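Local structure of transcriptional regulator, TetR family (Vibrio parahaemolyticus, 3HE0) at residues Trp96-Ala99 with Gly100-Leu103. The protein probably binds regulatory DNA through an N-terminal helix-turn-helix motif and controls transcription, as other TetR-family regulators do. Sequence-based numbering, arbitrary orientation.
Sequences WNLA and GSNL
Ser-101 closes a type II beta turn from Leu-98 with its backbone N and adds its hydroxyl to the same carbonyl. The turn joins helix 84-97 to helix 102-107 in the C-terminal domain of this TetR-family protein. Gly-100 sits at the third position of the turn with phi 82°, a positive value that favours glycine.

The side chain of Ser-101 makes two hydrogen bonds, one as donor and one as acceptor. Ser-101 CB lies 3.0 Å from Leu-98 O. Chi1 of 75° sets OG between the backbone N and the carbonyl carbon, and this swings the hydroxyl back to the turn. Ser-101 OG donates to Leu-98 O at 2.8 Å, in the plane of that carbonyl. Ser-101 N gives Leu-98 O a second bond of 3.1 Å, from a position tilted 26° off the same plane. Two donors from one residue therefore grip a single oxygen. Ser-101 is also the N-cap of helix 102-107, where OG accepts from Asn-104 N. The hydroxyl thus ties the turn to the first turn of the helix.

Beside this polar link the leucines meet at their branches. Leu-98 reaches Ala-73 and Leu-103 reaches Val-66 and Ile-70, all on helix 55-74. Leu-98 CD2 passes 4.0 Å from Ser-101 OG and ends 4.1 Å from Leu-103 CD1.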
loop_
_atom_site.group_PDB
_atom_site.type_symbol
_atom_site.label_atom_id
_atom_site.label_comp_id
_atom_site.label_asym_id
_atom_site.label_seq_id
_atom_site.Cartn_x
_atom_site.Cartn_y
_atom_site.Cartn_z
ATOM N N TRP A 96 -13.302 -1.378 0.804
ATOM C CA TRP A 96 -13.189 -2.571 -0.020
ATOM C C TRP A 96 -13.647 -2.278 -1.444
ATOM O O TRP A 96 -13.031 -2.705 -2.413
ATOM C CB TRP A 96 -14.060 -3.679 0.582
ATOM C CG TRP A 96 -14.058 -4.961 -0.136
ATOM C CD1 TRP A 96 -14.958 -5.383 -1.035
ATOM C CD2 TRP A 96 -13.119 -6.015 0.022
ATOM N NE1 TRP A 96 -14.638 -6.641 -1.480
ATOM C CE2 TRP A 96 -13.511 -7.054 -0.831
ATOM C CE3 TRP A 96 -11.993 -6.185 0.817
ATOM C CZ2 TRP A 96 -12.804 -8.233 -0.942
ATOM C CZ3 TRP A 96 -11.287 -7.357 0.712
ATOM C CH2 TRP A 96 -11.699 -8.377 -0.156
ATOM N N ASN A 97 -14.747 -1.549 -1.548
ATOM C CA ASN A 97 -15.297 -1.195 -2.841
ATOM C C ASN A 97 -14.554 -0.110 -3.592
ATOM O O ASN A 97 -14.827 0.097 -4.730
ATOM C CB ASN A 97 -16.792 -0.874 -2.717
ATOM C CG ASN A 97 -17.603 -2.108 -2.380
ATOM O OD1 ASN A 97 -18.362 -2.133 -1.413
ATOM N ND2 ASN A 97 -17.388 -3.169 -3.141
ATOM N N LEU A 98 -13.590 0.556 -2.988
ATOM C CA LEU A 98 -12.744 1.463 -3.753
ATOM C C LEU A 98 -11.691 0.719 -4.570
ATOM O O LEU A 98 -11.081 1.326 -5.458
ATOM C CB LEU A 98 -12.024 2.443 -2.839
ATOM C CG LEU A 98 -12.866 3.655 -2.478
ATOM C CD1 LEU A 98 -12.193 4.429 -1.381
ATOM C CD2 LEU A 98 -13.033 4.514 -3.707
ATOM N N ALA A 99 -11.437 -0.552 -4.253
ATOM C CA ALA A 99 -10.326 -1.249 -4.874
ATOM C C ALA A 99 -10.565 -1.327 -6.377
ATOM O O ALA A 99 -11.684 -1.589 -6.816
ATOM C CB ALA A 99 -10.152 -2.656 -4.288
ATOM N N GLY A 100 -9.507 -1.101 -7.146
ATOM C CA GLY A 100 -9.579 -1.080 -8.606
ATOM C C GLY A 100 -10.056 0.237 -9.208
ATOM O O GLY A 100 -10.304 0.312 -10.407
ATOM N N SER A 101 -10.203 1.267 -8.389
ATOM C CA SER A 101 -10.624 2.584 -8.846
ATOM C C SER A 101 -9.416 3.440 -9.237
ATOM O O SER A 101 -8.274 3.138 -8.860
ATOM C CB SER A 101 -11.382 3.312 -7.727
ATOM O OG SER A 101 -10.489 3.795 -6.714
ATOM N N ASN A 102 -9.689 4.527 -9.973
ATOM C CA ASN A 102 -8.696 5.575 -10.208
ATOM C C ASN A 102 -8.122 6.178 -8.912
ATOM O O ASN A 102 -6.940 6.499 -8.864
ATOM C CB ASN A 102 -9.300 6.736 -11.029
ATOM C CG ASN A 102 -9.307 6.474 -12.531
ATOM O OD1 ASN A 102 -9.318 5.324 -12.984
ATOM N ND2 ASN A 102 -9.298 7.550 -13.309
ATOM N N LEU A 103 -8.975 6.388 -7.900
ATOM C CA LEU A 103 -8.556 7.014 -6.650
ATOM C C LEU A 103 -7.436 6.178 -6.037
ATOM O O LEU A 103 -6.365 6.680 -5.695
ATOM C CB LEU A 103 -9.734 7.147 -5.673
ATOM C CG LEU A 103 -10.819 8.148 -6.083
ATOM C CD1 LEU A 103 -11.927 8.191 -5.042
ATOM C CD2 LEU A 103 -10.243 9.546 -6.324
#